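Local coordinates for putative dihydrodipicolinate synthase family protein (Coccidioides immitis, PDB 3QFE) that is of unknown function but belongs to the dihydrodipicolinate synthase family of TIM-barrel proteins, and is modelled as a single chain with a bound calcium ion, at residues A[17-22]-A[221-226]; A[38-43]-A[275-280]. All coordinates share one frame; numbering follows the deposited sequence.

Contact 1: A[17-22]-A[221-226]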
ATOM      1  N   PRO A  17       0.383  -2.571   1.425  1.00 30.16           N
ATOM      2  CA  PRO A  17       0.556  -2.816  -0.002  1.00 30.18           C
ATOM      3  C   PRO A  17       1.232  -4.189  -0.203  1.00 30.40           C
ATOM      4  O   PRO A  17       2.475  -4.313  -0.099  1.00 29.56           O
ATOM      5  CB  PRO A  17       1.452  -1.656  -0.448  1.00 31.23           C
ATOM      6  CG  PRO A  17       2.310  -1.372   0.772  1.00 31.44           C
ATOM      7  CD  PRO A  17       1.494  -1.778   1.986  1.00 30.82           C
ATOM      8  N   ALA A  18       0.398  -5.194  -0.485  1.00 29.56           N
ATOM      9  CA  ALA A  18       0.797  -6.598  -0.446  1.00 29.24           C
ATOM     10  C   ALA A  18       1.812  -6.961  -1.531  1.00 29.70           C
ATOM     11  O   ALA A  18       1.727  -6.480  -2.660  1.00 30.39           O
ATOM     12  CB  ALA A  18      -0.428  -7.488  -0.556  1.00 28.40           C
ATOM     13  N   VAL A  19       2.778  -7.805  -1.179  1.00 29.54           N
ATOM     14  CA  VAL A  19       3.735  -8.322  -2.160  1.00 28.88           C
ATOM     15  C   VAL A  19       3.060  -9.382  -3.045  1.00 28.96           C
ATOM     16  O   VAL A  19       1.957  -9.833  -2.729  1.00 28.02           O
ATOM     17  CB  VAL A  19       5.015  -8.886  -1.486  1.00 29.15           C
ATOM     18  CG1 VAL A  19       5.826  -7.745  -0.873  1.00 29.49           C
ATOM     19  CG2 VAL A  19       4.690  -9.936  -0.441  1.00 26.57           C
ATOM     20  N   THR A  20       3.737  -9.791  -4.128  1.00 28.93           N
ATOM     21  CA  THR A  20       3.204 -10.771  -5.075  1.00 28.39           C
ATOM     22  C   THR A  20       4.033 -12.049  -5.154  1.00 29.11           C
ATOM     23  O   THR A  20       5.264 -12.003  -5.272  1.00 30.22           O
ATOM     24  CB  THR A  20       3.102 -10.136  -6.469  1.00 28.98           C
ATOM     25  OG1 THR A  20       2.226  -9.017  -6.392  1.00 26.48           O
ATOM     26  CG2 THR A  20       2.567 -11.139  -7.531  1.00 29.42           C
ATOM     27  N   PHE A  21       3.336 -13.184  -5.131  1.00 28.62           N
ATOM     28  CA  PHE A  21       3.922 -14.516  -5.209  1.00 28.80           C
ATOM     29  C   PHE A  21       4.014 -14.990  -6.667  1.00 29.96           C
ATOM     30  O   PHE A  21       3.043 -14.874  -7.408  1.00 28.63           O
ATOM     31  CB  PHE A  21       3.035 -15.510  -4.420  1.00 28.59           C
ATOM     32  CG  PHE A  21       3.162 -15.390  -2.914  1.00 27.79           C
ATOM     33  CD1 PHE A  21       4.015 -16.234  -2.202  1.00 27.61           C
ATOM     34  CD2 PHE A  21       2.459 -14.429  -2.214  1.00 25.83           C
ATOM     35  CE1 PHE A  21       4.140 -16.129  -0.791  1.00 25.49           C
ATOM     36  CE2 PHE A  21       2.600 -14.309  -0.823  1.00 26.40           C
ATOM     37  CZ  PHE A  21       3.440 -15.177  -0.111  1.00 23.41           C
ATOM     38  N   PHE A  22       5.167 -15.552  -7.059  1.00 31.50           N
ATOM     39  CA  PHE A  22       5.358 -16.103  -8.401  1.00 33.44           C
ATOM     40  C   PHE A  22       5.854 -17.531  -8.316  1.00 35.97           C
ATOM     41  O   PHE A  22       6.830 -17.820  -7.588  1.00 36.96           O
ATOM     42  CB  PHE A  22       6.399 -15.306  -9.216  1.00 33.02           C
ATOM     43  CG  PHE A  22       6.030 -13.874  -9.451  1.00 33.23           C
ATOM     44  CD1 PHE A  22       4.991 -13.537 -10.341  1.00 32.51           C
ATOM     45  CD2 PHE A  22       6.728 -12.850  -8.815  1.00 31.97           C
ATOM     46  CE1 PHE A  22       4.648 -12.225 -10.575  1.00 29.14           C
ATOM     47  CE2 PHE A  22       6.393 -11.521  -9.048  1.00 30.08           C
ATOM     48  CZ  PHE A  22       5.337 -11.212  -9.918  1.00 31.75           C
ATOM     49  N   PHE A 221       6.055  -2.190   5.371  1.00 35.06           N
ATOM     50  CA  PHE A 221       6.558  -3.029   6.451  1.00 34.96           C
ATOM     51  C   PHE A 221       5.445  -3.809   7.156  1.00 34.65           C
ATOM     52  O   PHE A 221       5.715  -4.731   7.934  1.00 34.45           O
ATOM     53  CB  PHE A 221       7.297  -2.153   7.461  1.00 35.82           C
ATOM     54  CG  PHE A 221       8.206  -2.913   8.385  1.00 36.61           C
ATOM     55  CD1 PHE A 221       9.148  -3.808   7.878  1.00 36.22           C
ATOM     56  CD2 PHE A 221       8.128  -2.727   9.754  1.00 36.30           C
ATOM     57  CE1 PHE A 221       9.992  -4.495   8.712  1.00 37.45           C
ATOM     58  CE2 PHE A 221       8.975  -3.408  10.605  1.00 38.94           C
ATOM     59  CZ  PHE A 221       9.912  -4.293  10.087  1.00 38.92           C
ATOM     60  N   ALA A 222       4.196  -3.431   6.895  1.00 34.53           N
ATOM     61  CA  ALA A 222       3.047  -4.168   7.407  1.00 34.41           C
ATOM     62  C   ALA A 222       2.924  -5.493   6.669  1.00 34.00           C
ATOM     63  O   ALA A 222       2.210  -6.363   7.118  1.00 34.68           O
ATOM     64  CB  ALA A 222       1.768  -3.352   7.249  1.00 34.24           C
ATOM     65  N   ASN A 223       3.618  -5.637   5.537  1.00 33.70           N
ATOM     66  CA  ASN A 223       3.786  -6.951   4.888  1.00 33.01           C
ATOM     67  C   ASN A 223       4.502  -7.917   5.812  1.00 33.35           C
ATOM     68  O   ASN A 223       4.215  -9.119   5.809  1.00 33.72           O
ATOM     69  CB  ASN A 223       4.640  -6.857   3.623  1.00 32.43           C
ATOM     70  CG  ASN A 223       3.834  -6.521   2.389  1.00 31.86           C
ATOM     71  OD1 ASN A 223       3.059  -7.343   1.894  1.00 32.58           O
ATOM     72  ND2 ASN A 223       4.053  -5.324   1.846  1.00 28.16           N
ATOM     73  N   VAL A 224       5.453  -7.393   6.576  1.00 33.00           N
ATOM     74  CA  VAL A 224       6.353  -8.235   7.344  1.00 32.59           C
ATOM     75  C   VAL A 224       5.815  -8.547   8.739  1.00 32.44           C
ATOM     76  O   VAL A 224       5.748  -9.709   9.136  1.00 32.11           O
ATOM     77  CB  VAL A 224       7.739  -7.602   7.436  1.00 33.37           C
ATOM     78  CG1 VAL A 224       8.729  -8.615   8.001  1.00 32.73           C
ATOM     79  CG2 VAL A 224       8.173  -7.141   6.049  1.00 32.23           C
ATOM     80  N   PHE A 225       5.409  -7.501   9.461  1.00 32.61           N
ATOM     81  CA  PHE A 225       4.876  -7.629  10.815  1.00 31.66           C
ATOM     82  C   PHE A 225       3.557  -6.873  10.953  1.00 31.59           C
ATOM     83  O   PHE A 225       3.493  -5.825  11.576  1.00 33.33           O
ATOM     84  CB  PHE A 225       5.926  -7.146  11.812  1.00 32.56           C
ATOM     85  CG  PHE A 225       7.234  -7.894  11.719  1.00 31.20           C
ATOM     86  CD1 PHE A 225       7.290  -9.244  11.965  1.00 30.62           C
ATOM     87  CD2 PHE A 225       8.399  -7.240  11.381  1.00 31.87           C
ATOM     88  CE1 PHE A 225       8.496  -9.932  11.862  1.00 33.13           C
ATOM     89  CE2 PHE A 225       9.604  -7.911  11.306  1.00 31.99           C
ATOM     90  CZ  PHE A 225       9.655  -9.255  11.535  1.00 32.43           C
ATOM     91  N   PRO A 226       2.480  -7.401  10.363  1.00 30.97           N
ATOM     92  CA  PRO A 226       1.265  -6.606  10.333  1.00 30.50           C
ATOM     93  C   PRO A 226       0.636  -6.340  11.704  1.00 31.63           C
ATOM     94  O   PRO A 226       0.077  -5.255  11.914  1.00 32.14           O
ATOM     95  CB  PRO A 226       0.329  -7.427   9.428  1.00 29.72           C
ATOM     96  CG  PRO A 226       0.860  -8.831   9.478  1.00 29.65           C
ATOM     97  CD  PRO A 226       2.350  -8.658   9.590  1.00 30.59           C
TER

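Contact 2: A[38-43]-A[275-280]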
ATOM      1  N   TYR A  38      -2.886 -12.883   1.531  1.00 26.09           N
ATOM      2  CA  TYR A  38      -3.824 -11.771   1.662  1.00 26.28           C
ATOM      3  C   TYR A  38      -4.784 -11.981   2.839  1.00 27.16           C
ATOM      4  O   TYR A  38      -5.082 -11.037   3.582  1.00 27.25           O
ATOM      5  CB  TYR A  38      -4.676 -11.648   0.409  1.00 26.38           C
ATOM      6  CG  TYR A  38      -4.037 -11.086  -0.858  1.00 26.76           C
ATOM      7  CD1 TYR A  38      -2.978 -10.205  -0.816  1.00 26.83           C
ATOM      8  CD2 TYR A  38      -4.563 -11.413  -2.103  1.00 29.00           C
ATOM      9  CE1 TYR A  38      -2.438  -9.684  -1.991  1.00 29.29           C
ATOM     10  CE2 TYR A  38      -4.048 -10.887  -3.280  1.00 29.73           C
ATOM     11  CZ  TYR A  38      -2.985 -10.028  -3.213  1.00 29.97           C
ATOM     12  OH  TYR A  38      -2.473  -9.524  -4.370  1.00 29.59           O
ATOM     13  N   ALA A  39      -5.300 -13.211   2.979  1.00 27.56           N
ATOM     14  CA  ALA A  39      -6.250 -13.521   4.029  1.00 27.76           C
ATOM     15  C   ALA A  39      -5.561 -13.361   5.392  1.00 28.36           C
ATOM     16  O   ALA A  39      -6.108 -12.740   6.310  1.00 28.47           O
ATOM     17  CB  ALA A  39      -6.806 -14.901   3.849  1.00 28.09           C
ATOM     18  N   TYR A  40      -4.343 -13.875   5.508  1.00 28.39           N
ATOM     19  CA  TYR A  40      -3.587 -13.717   6.743  1.00 28.30           C
ATOM     20  C   TYR A  40      -3.398 -12.227   7.097  1.00 28.64           C
ATOM     21  O   TYR A  40      -3.602 -11.817   8.257  1.00 28.84           O
ATOM     22  CB  TYR A  40      -2.230 -14.391   6.628  1.00 28.02           C
ATOM     23  CG  TYR A  40      -1.458 -14.304   7.923  1.00 29.39           C
ATOM     24  CD1 TYR A  40      -1.710 -15.199   8.965  1.00 28.64           C
ATOM     25  CD2 TYR A  40      -0.502 -13.309   8.118  1.00 28.46           C
ATOM     26  CE1 TYR A  40      -1.021 -15.113  10.148  1.00 30.63           C
ATOM     27  CE2 TYR A  40       0.186 -13.206   9.313  1.00 29.90           C
ATOM     28  CZ  TYR A  40      -0.078 -14.104  10.322  1.00 30.63           C
ATOM     29  OH  TYR A  40       0.598 -14.013  11.509  1.00 30.56           O
ATOM     30  N   LEU A  41      -3.006 -11.415   6.110  1.00 28.01           N
ATOM     31  CA  LEU A  41      -2.803  -9.977   6.367  1.00 27.69           C
ATOM     32  C   LEU A  41      -4.100  -9.293   6.806  1.00 27.82           C
ATOM     33  O   LEU A  41      -4.095  -8.480   7.740  1.00 28.97           O
ATOM     34  CB  LEU A  41      -2.226  -9.249   5.145  1.00 27.29           C
ATOM     35  CG  LEU A  41      -0.840  -9.632   4.631  1.00 27.76           C
ATOM     36  CD1 LEU A  41      -0.534  -8.745   3.437  1.00 29.17           C
ATOM     37  CD2 LEU A  41       0.235  -9.475   5.692  1.00 26.52           C
ATOM     38  N   ALA A  42      -5.208  -9.623   6.163  1.00 27.03           N
ATOM     39  CA  ALA A  42      -6.464  -8.948   6.504  1.00 27.96           C
ATOM     40  C   ALA A  42      -6.964  -9.320   7.885  1.00 28.31           C
ATOM     41  O   ALA A  42      -7.738  -8.569   8.482  1.00 30.47           O
ATOM     42  CB  ALA A  42      -7.541  -9.196   5.459  1.00 26.98           C
ATOM     43  N   ARG A  43      -6.503 -10.460   8.385  1.00 27.17           N
ATOM     44  CA  ARG A  43      -6.875 -10.943   9.711  1.00 27.47           C
ATOM     45  C   ARG A  43      -5.879 -10.509  10.829  1.00 27.81           C
ATOM     46  O   ARG A  43      -5.952 -10.973  11.993  1.00 27.11           O
ATOM     47  CB  ARG A  43      -7.062 -12.475   9.640  1.00 26.44           C
ATOM     48  CG  ARG A  43      -8.303 -12.873   8.798  1.00 25.29           C
ATOM     49  CD  ARG A  43      -9.604 -12.845   9.638  1.00 23.72           C
ATOM     50  NE  ARG A  43      -9.361 -13.527  10.908  1.00 23.83           N
ATOM     51  CZ  ARG A  43      -9.279 -14.851  11.035  1.00 26.12           C
ATOM     52  NH1 ARG A  43      -9.491 -15.659   9.986  1.00 23.43           N
ATOM     53  NH2 ARG A  43      -8.973 -15.365  12.217  1.00 25.38           N
ATOM     54  N   LYS A 275       5.668 -17.329   6.153  1.00 32.74           N
ATOM     55  CA  LYS A 275       5.807 -18.499   7.014  1.00 33.58           C
ATOM     56  C   LYS A 275       4.712 -18.522   8.072  1.00 33.00           C
ATOM     57  O   LYS A 275       4.095 -19.582   8.298  1.00 33.48           O
ATOM     58  CB  LYS A 275       7.215 -18.590   7.660  1.00 35.69           C
ATOM     59  CG  LYS A 275       7.405 -19.852   8.525  1.00 38.47           C
ATOM     60  CD  LYS A 275       8.666 -19.794   9.361  1.00 45.89           C
ATOM     61  CE  LYS A 275       9.797 -20.684   8.824  1.00 49.35           C
ATOM     62  NZ  LYS A 275      10.830 -20.937   9.923  1.00 51.41           N
ATOM     63  N   ALA A 276       4.417 -17.379   8.697  1.00 31.57           N
ATOM     64  CA  ALA A 276       3.336 -17.384   9.705  1.00 31.97           C
ATOM     65  C   ALA A 276       1.994 -17.774   9.074  1.00 32.04           C
ATOM     66  O   ALA A 276       1.118 -18.308   9.761  1.00 33.34           O
ATOM     67  CB  ALA A 276       3.200 -16.037  10.419  1.00 31.18           C
ATOM     68  N   ALA A 277       1.850 -17.484   7.778  1.00 30.42           N
ATOM     69  CA  ALA A 277       0.645 -17.761   7.018  1.00 29.55           C
ATOM     70  C   ALA A 277       0.623 -19.207   6.490  1.00 29.46           C
ATOM     71  O   ALA A 277      -0.294 -19.591   5.776  1.00 29.06           O
ATOM     72  CB  ALA A 277       0.513 -16.755   5.862  1.00 28.16           C
ATOM     73  N   GLY A 278       1.640 -19.995   6.840  1.00 29.67           N
ATOM     74  CA  GLY A 278       1.710 -21.394   6.426  1.00 30.05           C
ATOM     75  C   GLY A 278       1.917 -21.628   4.929  1.00 30.34           C
ATOM     76  O   GLY A 278       1.422 -22.612   4.361  1.00 29.92           O
ATOM     77  N   ILE A 279       2.660 -20.729   4.296  1.00 29.58           N
ATOM     78  CA  ILE A 279       2.982 -20.876   2.885  1.00 30.46           C
ATOM     79  C   ILE A 279       4.345 -21.546   2.787  1.00 32.03           C
ATOM     80  O   ILE A 279       5.336 -21.022   3.316  1.00 32.15           O
ATOM     81  CB  ILE A 279       2.983 -19.510   2.185  1.00 29.56           C
ATOM     82  CG1 ILE A 279       1.558 -18.935   2.175  1.00 29.57           C
ATOM     83  CG2 ILE A 279       3.563 -19.607   0.781  1.00 27.51           C
ATOM     84  CD1 ILE A 279       1.505 -17.408   2.053  1.00 28.38           C
ATOM     85  N   GLU A 280       4.377 -22.720   2.162  1.00 33.45           N
ATOM     86  CA  GLU A 280       5.610 -23.500   1.979  1.00 36.42           C
ATOM     87  C   GLU A 280       6.513 -22.876   0.894  1.00 36.59           C
ATOM     88  O   GLU A 280       5.999 -22.284  -0.079  1.00 35.35           O
ATOM     89  CB  GLU A 280       5.258 -24.936   1.574  1.00 37.83           C
ATOM     90  CG  GLU A 280       4.674 -25.805   2.714  1.00 44.22           C
ATOM     91  CD  GLU A 280       4.771 -27.304   2.417  1.00 52.30           C
ATOM     92  OE1 GLU A 280       5.246 -28.064   3.308  1.00 56.26           O
ATOM     93  OE2 GLU A 280       4.393 -27.719   1.289  1.00 55.39           O
TER

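Contact 1: A[17-22]-A[221-226]
N223 lays its carboxamide against the backbone of P17, A18 and V19, and most of the share of 221-226 comes from this one side chain. A chi1 of -87° sets CG opposite the carbonyl carbon of N223, carrying the amide across to 17-19. Its ND2 gives a hydrogen bond to the O atom of P17, 2.7 Å long and fairly straight; ND2 stands well above the plane of the P17 carbonyl (46° out of it), though P17 O lies close to the amide plane of N223. OD1 of N223 takes the N-H of V19 at 3.1 Å in a more bent bond, while CA of A18 lies 3.3 Å from the same oxygen. A primary amide suits this place because it offers donor and acceptor together, much as a residue of a neighbouring parallel strand would, here on either side of A18. Both methyls of V19 border OD1, each at 3.9 Å, giving the polar group an apolar flank. In this buried setting OD1 is also bonded to the hydroxyl of Y37, and ND2 to the carbonyl of A220, which probably holds the group's rotation. The contact ties the loop leaving strand 13-17 to the turn between strand 216-218 and helix 226-237, at the junction of the barrel's first and last strands, with helix 31-42 packed against A18 and V19.

Contact 2: A[38-43]-A[275-280]
The last turn of helix 31-42 faces the end of helix 273-276, and the two backbones come nearest at Y40 and A277, whose CA atoms are 5.9 Å apart. Beyond this point 275-280 leaves its helix in a Schellman motif: G278 takes a positive phi of 68°, which a residue without a side chain adopts readily, and its N bonds back to the carbonyl O of K275. Segment 38-43 also ends its helix, R43 being the first residue to leave helical geometry.

Of 38-43, Y40 alone reaches across. With CG anti to the backbone N (chi1 -177°), its side chain extends from the helix and turns one ring face to the main chain of A276 and A277. The two alanines meet different parts of it. The methyl of A277 sits against the root of the side chain, 3.7 Å from CB of Y40, while CA of the same alanine lies over one face of the ring. The carbonyl carbon of A276 lies over that face too, toward the rim. At the far end, CB of A276 touches CZ of Y40 at 3.8 Å and the hydroxyl OH at 3.5 Å. Small residues suit this helix end, since a short methyl lets the ring lie close against the main chain itself.

No hydrogen bond links the segments, so the contact rests on van der Waals contact and the partial burial of an aromatic face. Tyrosine fits such a border position: its ring carbons pack on the alanines, and its hydroxyl ends beside the exposed A276, at the outer side of the contact.

Overall arrangement
Contact 1 is buried and polar, contact 2 lies at the surface and is apolar; their centres are about 10 Å apart. Helix 31-42 connects them: Y38 packs its ring on the CB of A18, and L41 touches P226, while Y40 of the same helix looks outward to the alanines of 275-280. A second bridge runs from F21 to I279. In the interior, backbone groups of a loop need partners, and an asparagine supplies them; on the outside, the ring of Y40 packs on alanine methyls and main chain without any hydrogen bond between the segments. Contact 1 thus joins loops of the barrel, whereas contact 2 lays the end of helix 273-276 against the outer side of helix 31-42.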